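Local atomic coordinates of internalin C2 (Listeria monocytogenes serotype 4b str. F2365, PDB entry 4FHO), a protein that probably serves in adhesion to or invasion of host cells, as a leucine-rich-repeat member of the internalin family. Residues Thr60-Ile65 / Thr85-Leu90; Ile72-Lys77 / Thr91-Leu96. All blocks are in the same frame, centred on the assembly; numbering follows the deposited sequence. Where two conformers were deposited one is given.

Contact 1. Residues Thr60-Ile65 / Thr85-Leu90; sequences TTIEGI and TPLKNL
P86 presses its ring into the bend made by residues 60-65, where I62 and I65 meet it. The tightest approach is from I65, whose CG2 stands 3.4 Å from P86 CB, closer than an ordinary van der Waals contact, and 3.3 Å from P86 O. That methyl lies between the backbone N and the carbonyl carbon of its own residue, because CG1 takes the position anti to N (chi1 -152°). I62 contributes two surfaces: its carbonyl O faces P86 CB at 3.5 Å, while its side chain runs past the ring with CG1 4.0 Å from P86 CG. Further along, I62 CD1 reaches L87 CG at 3.7 Å, the two side chains crossing at about a right angle. L90 adds CD2 against I65 O. No hydrogen bond joins the segments; apolar contacts stack loops of successive leucine-rich-repeat coils on the side away from the parallel sheet.

What positions these groups lies in each turn. A type II turn from I62 to I65 is closed by I65 N on I62 O, and T61 OG1 accepts from E63 N (3.3 Å) in an ST turn. E63, its chain bent at chi2, sends OE2 to Q66. P86 and L87 belong to the 3-10 segment 85-87. Both segments lie in the loops flanking strand 73-75, on whose L74 the side chains of I65 and L87 rest.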
loop_
_atom_site.group_PDB
_atom_site.type_symbol
_atom_site.label_atom_id
_atom_site.label_comp_id
_atom_site.label_asym_id
_atom_site.label_seq_id
_atom_site.Cartn_x
_atom_site.Cartn_y
_atom_site.Cartn_z
ATOM N N THR A 60 -15.634 0.565 -8.966
ATOM C CA THR A 60 -15.946 -0.796 -8.491
ATOM C C THR A 60 -15.147 -1.907 -9.166
ATOM O O THR A 60 -15.143 -3.013 -8.663
ATOM C CB THR A 60 -17.445 -1.112 -8.601
ATOM O OG1 THR A 60 -17.875 -1.038 -9.966
ATOM C CG2 THR A 60 -18.217 -0.128 -7.787
ATOM N N THR A 61 -14.502 -1.625 -10.295
ATOM C CA THR A 61 -13.645 -2.594 -10.975
ATOM C C THR A 61 -12.521 -1.878 -11.705
ATOM O O THR A 61 -12.740 -0.819 -12.308
ATOM C CB THR A 61 -14.430 -3.474 -11.970
ATOM O OG1 THR A 61 -13.521 -4.318 -12.688
ATOM C CG2 THR A 61 -15.208 -2.627 -12.964
ATOM N N ILE A 62 -11.330 -2.475 -11.645
ATOM C CA ILE A 62 -10.141 -1.942 -12.310
ATOM C C ILE A 62 -9.761 -2.752 -13.553
ATOM O O ILE A 62 -8.625 -2.676 -14.004
ATOM C CB ILE A 62 -8.949 -1.777 -11.332
ATOM C CG1 ILE A 62 -8.499 -3.113 -10.720
ATOM C CG2 ILE A 62 -9.334 -0.726 -10.273
ATOM C CD1 ILE A 62 -7.195 -3.041 -9.958
ATOM N N GLU A 63 -10.717 -3.496 -14.112
ATOM C CA GLU A 63 -10.556 -4.128 -15.431
ATOM C C GLU A 63 -10.053 -3.101 -16.452
ATOM O O GLU A 63 -10.543 -1.975 -16.498
ATOM C CB GLU A 63 -11.890 -4.743 -15.902
ATOM C CG GLU A 63 -11.881 -5.380 -17.289
ATOM C CD GLU A 63 -10.834 -6.467 -17.449
ATOM O OE1 GLU A 63 -10.508 -7.149 -16.440
ATOM O OE2 GLU A 63 -10.346 -6.636 -18.585
ATOM N N GLY A 64 -9.061 -3.504 -17.242
ATOM C CA GLY A 64 -8.392 -2.636 -18.208
ATOM C C GLY A 64 -7.030 -2.139 -17.762
ATOM O O GLY A 64 -6.213 -1.779 -18.607
ATOM N N ILE A 65 -6.800 -2.071 -16.446
ATOM C CA ILE A 65 -5.520 -1.610 -15.880
ATOM C C ILE A 65 -4.337 -2.461 -16.345
ATOM O O ILE A 65 -3.226 -1.925 -16.499
ATOM C CB ILE A 65 -5.575 -1.487 -14.320
ATOM C CG1 ILE A 65 -4.606 -0.434 -13.805
ATOM C CG2 ILE A 65 -5.284 -2.810 -13.632
ATOM C CD1 ILE A 65 -5.118 0.967 -13.984
ATOM N N THR A 85 -7.029 -8.500 -9.271
ATOM C CA THR A 85 -6.463 -9.378 -10.315
ATOM C C THR A 85 -5.869 -8.638 -11.539
ATOM O O THR A 85 -4.805 -9.031 -12.015
ATOM C CB THR A 85 -7.495 -10.480 -10.714
ATOM O OG1 THR A 85 -7.691 -11.333 -9.579
ATOM C CG2 THR A 85 -7.026 -11.325 -11.898
ATOM N N PRO A 86 -6.515 -7.549 -12.020
ATOM C CA PRO A 86 -5.956 -6.786 -13.155
ATOM C C PRO A 86 -4.572 -6.134 -12.946
ATOM O O PRO A 86 -3.901 -5.840 -13.940
ATOM C CB PRO A 86 -7.015 -5.705 -13.382
ATOM C CG PRO A 86 -8.281 -6.368 -12.978
ATOM C CD PRO A 86 -7.895 -7.110 -11.734
ATOM N N LEU A 87 -4.168 -5.921 -11.688
ATOM C CA LEU A 87 -2.804 -5.466 -11.338
ATOM C C LEU A 87 -1.677 -6.505 -11.431
ATOM O O LEU A 87 -0.518 -6.090 -11.456
ATOM C CB LEU A 87 -2.756 -4.912 -9.889
ATOM C CG LEU A 87 -3.596 -3.714 -9.512
ATOM C CD1 LEU A 87 -3.434 -3.367 -8.043
ATOM C CD2 LEU A 87 -3.182 -2.548 -10.385
ATOM N N LYS A 88 -2.001 -7.811 -11.483
ATOM C CA LYS A 88 -1.049 -8.932 -11.212
ATOM C C LYS A 88 0.290 -8.854 -11.895
ATOM O O LYS A 88 1.304 -9.233 -11.313
ATOM C CB LYS A 88 -1.600 -10.265 -11.730
ATOM C CG LYS A 88 -2.525 -11.074 -10.841
ATOM C CD LYS A 88 -2.761 -12.469 -11.439
ATOM C CE LYS A 88 -3.314 -12.454 -12.860
ATOM N NZ LYS A 88 -4.284 -13.534 -13.161
ATOM N N ASN A 89 0.249 -8.516 -13.179
ATOM C CA ASN A 89 1.425 -8.585 -14.063
ATOM C C ASN A 89 2.068 -7.228 -14.339
ATOM O O ASN A 89 2.997 -7.145 -15.146
ATOM C CB ASN A 89 1.057 -9.283 -15.379
ATOM C CG ASN A 89 0.564 -10.709 -15.179
ATOM O OD1 ASN A 89 0.989 -11.411 -14.264
ATOM N ND2 ASN A 89 -0.331 -11.143 -16.046
ATOM N N LEU A 90 1.595 -6.177 -13.670
ATOM C CA LEU A 90 2.244 -4.866 -13.741
ATOM C C LEU A 90 3.628 -4.957 -13.100
ATOM O O LEU A 90 3.756 -5.447 -11.974
ATOM C CB LEU A 90 1.423 -3.780 -13.043
ATOM C CG LEU A 90 0.025 -3.448 -13.609
ATOM C CD1 LEU A 90 -0.605 -2.291 -12.863
ATOM C CD2 LEU A 90 0.063 -3.136 -15.095
#

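Contact 2. Residues Ile72-Lys77 / Thr91-Leu96; sequences IGLELK and TKITEL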
loop_
_atom_site.group_PDB
_atom_site.type_symbol
_atom_site.label_atom_id
_atom_site.label_comp_id
_atom_site.label_asym_id
_atom_site.label_seq_id
_atom_site.Cartn_x
_atom_site.Cartn_y
_atom_site.Cartn_z
ATOM N N ILE A 72 3.266 3.689 -13.128
ATOM C CA ILE A 72 4.187 3.912 -12.007
ATOM C C ILE A 72 3.423 4.200 -10.700
ATOM O O ILE A 72 3.789 3.670 -9.658
ATOM C CB ILE A 72 5.170 5.070 -12.338
ATOM C CG1 ILE A 72 6.194 4.614 -13.384
ATOM C CG2 ILE A 72 5.932 5.558 -11.112
ATOM C CD1 ILE A 72 7.015 5.743 -13.975
ATOM N N GLY A 73 2.390 5.037 -10.767
ATOM C CA GLY A 73 1.583 5.436 -9.600
ATOM C C GLY A 73 0.104 5.184 -9.832
ATOM O O GLY A 73 -0.424 5.556 -10.878
ATOM N N LEU A 74 -0.561 4.544 -8.870
ATOM C CA LEU A 74 -1.995 4.284 -8.937
ATOM C C LEU A 74 -2.644 4.751 -7.633
ATOM O O LEU A 74 -2.335 4.234 -6.569
ATOM C CB LEU A 74 -2.251 2.783 -9.210
ATOM C CG LEU A 74 -3.678 2.353 -9.557
ATOM C CD1 LEU A 74 -4.289 3.131 -10.730
ATOM C CD2 LEU A 74 -3.690 0.864 -9.838
ATOM N N GLU A 75 -3.524 5.744 -7.747
ATOM C CA GLU A 75 -4.164 6.392 -6.618
ATOM C C GLU A 75 -5.651 6.069 -6.719
ATOM O O GLU A 75 -6.371 6.652 -7.548
ATOM C CB GLU A 75 -3.885 7.904 -6.651
ATOM C CG GLU A 75 -2.408 8.255 -6.553
ATOM C CD GLU A 75 -2.115 9.755 -6.646
ATOM O OE1 GLU A 75 -2.935 10.530 -7.200
ATOM O OE2 GLU A 75 -1.033 10.159 -6.165
ATOM N N LEU A 76 -6.097 5.132 -5.882
ATOM C CA LEU A 76 -7.470 4.617 -5.918
ATOM C C LEU A 76 -8.129 4.627 -4.541
ATOM O O LEU A 76 -9.056 3.833 -4.284
ATOM C CB LEU A 76 -7.479 3.218 -6.535
ATOM C CG LEU A 76 -7.109 3.116 -8.020
ATOM C CD1 LEU A 76 -6.984 1.667 -8.481
ATOM C CD2 LEU A 76 -8.087 3.860 -8.915
ATOM N N LYS A 77 -7.696 5.563 -3.684
ATOM C CA LYS A 77 -8.266 5.756 -2.347
ATOM C C LYS A 77 -9.790 5.991 -2.371
ATOM O O LYS A 77 -10.309 6.693 -3.244
ATOM C CB LYS A 77 -7.549 6.904 -1.581
ATOM C CG LYS A 77 -8.167 7.296 -0.241
ATOM C CD LYS A 77 -7.304 8.281 0.552
ATOM C CE LYS A 77 -7.829 8.409 1.974
ATOM N NZ LYS A 77 -7.298 9.606 2.683
ATOM N N THR A 91 4.643 -4.493 -13.828
ATOM C CA THR A 91 6.051 -4.652 -13.441
ATOM C C THR A 91 6.775 -3.357 -13.045
ATOM O O THR A 91 7.868 -3.447 -12.496
ATOM C CB THR A 91 6.836 -5.332 -14.585
ATOM O OG1 THR A 91 6.765 -4.513 -15.760
ATOM C CG2 THR A 91 6.247 -6.723 -14.890
ATOM N N LYS A 92 6.177 -2.182 -13.297
ATOM C CA LYS A 92 6.787 -0.863 -13.003
ATOM C C LYS A 92 6.040 0.015 -11.967
ATOM O O LYS A 92 6.477 1.133 -11.701
ATOM C CB LYS A 92 6.952 -0.082 -14.315
ATOM C CG LYS A 92 7.920 -0.757 -15.274
ATOM C CD LYS A 92 8.128 0.047 -16.544
ATOM C CE LYS A 92 8.879 -0.763 -17.586
ATOM N NZ LYS A 92 8.688 -0.140 -18.923
ATOM N N ILE A 93 4.943 -0.490 -11.382
ATOM C CA ILE A 93 4.190 0.239 -10.338
ATOM C C ILE A 93 5.074 0.365 -9.085
ATOM O O ILE A 93 5.609 -0.639 -8.617
ATOM C CB ILE A 93 2.797 -0.405 -10.053
ATOM C CG1 ILE A 93 1.992 0.422 -9.035
ATOM C CG2 ILE A 93 2.910 -1.828 -9.542
ATOM C CD1 ILE A 93 0.512 0.090 -9.020
ATOM N N THR A 94 5.313 1.606 -8.638
ATOM C CA THR A 94 6.063 1.895 -7.383
ATOM C C THR A 94 5.204 2.480 -6.241
ATOM O O THR A 94 5.614 2.417 -5.090
ATOM C CB THR A 94 7.268 2.837 -7.626
ATOM O OG1 THR A 94 6.825 4.121 -8.061
ATOM C CG2 THR A 94 8.220 2.258 -8.669
ATOM N N GLU A 95 4.056 3.066 -6.595
ATOM C CA GLU A 95 3.145 3.721 -5.663
ATOM C C GLU A 95 1.757 3.146 -5.899
ATOM O O GLU A 95 1.194 3.308 -6.985
ATOM C CB GLU A 95 3.168 5.238 -5.888
ATOM C CG GLU A 95 2.213 6.032 -5.002
ATOM C CD GLU A 95 1.109 6.752 -5.775
ATOM O OE1 GLU A 95 1.339 7.891 -6.259
ATOM O OE2 GLU A 95 -0.008 6.194 -5.871
ATOM N N LEU A 96 1.220 2.454 -4.894
ATOM C CA LEU A 96 -0.136 1.878 -4.952
ATOM C C LEU A 96 -0.943 2.322 -3.722
ATOM O O LEU A 96 -0.594 1.969 -2.608
ATOM C CB LEU A 96 -0.050 0.356 -5.034
ATOM C CG LEU A 96 -1.340 -0.437 -5.181
ATOM C CD1 LEU A 96 -2.194 0.018 -6.367
ATOM C CD2 LEU A 96 -0.955 -1.904 -5.291
#
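I72-E75 and K92-L96 run in parallel, their end-to-end directions differing by 16°, with G73 opposite E95 and L74 opposite L96 as parallel bridge pairs. I72 O accepts twice: T94 N approaches at 2.8 Å, in the carbonyl plane on a lone pair, and E95 N at 3.1 Å lies nearer the line of the C=O bond. Two residues on, L74 N donates to E95 O at 2.9 Å, with the donor tilted 23° from the carbonyl plane. The hydroxyl of T94 adds a weak bond to the same I72 O, and T94 OG1 runs alongside I72 CG2.

This is how neighbouring repeats join in a leucine-rich-repeat solenoid: each turn supplies one short strand to a parallel sheet, with leucines directed to the core. L74 and L96 do exactly this, extending together into the core; L96 CD1 lies 3.9 Å from L74 CD2 and also packs against L74 CB. In both residues CG stands anti to the backbone N, which carries the two chains to the same face. I93 joins them from the loop two residues before strand 95-97, its CD1 3.9 Å from L74 CB.

The other face of the sheet bears G73, E75 and E95. The CB of E95 lies 4.0 Å from G73 CA. E95 was modelled in two conformers, so the proximity of its carboxylate to that of E75 is doubtful; where the two do come close, like charges would probably disfavour it. Just past the strand, L76 O accepts from the side-chain amides of N79 and N101.

Overall arrangement
Contact 1 and contact 2 alternate along the chain: each joins one repeat turn to the next, contact 2 through strands 73-75 and 95-97 and contact 1 through the loops at the other side of the turn. Their centres are 11 Å apart, and the core between them is continuous. L87 CD2 meets L74 CD2 at 3.5 Å, while L87 CD1 lies 4.0 Å from L96 CD1, so one leucine of residues 85-90 touches leucines of both strands. I65 CD1 lies 4.0 Å from L74 CD1, and I62 CG2 rests on L76 CD1. Backbone hydrogen bonds cross contact 2, whereas contact 1 has none and rests mainly on apolar packing.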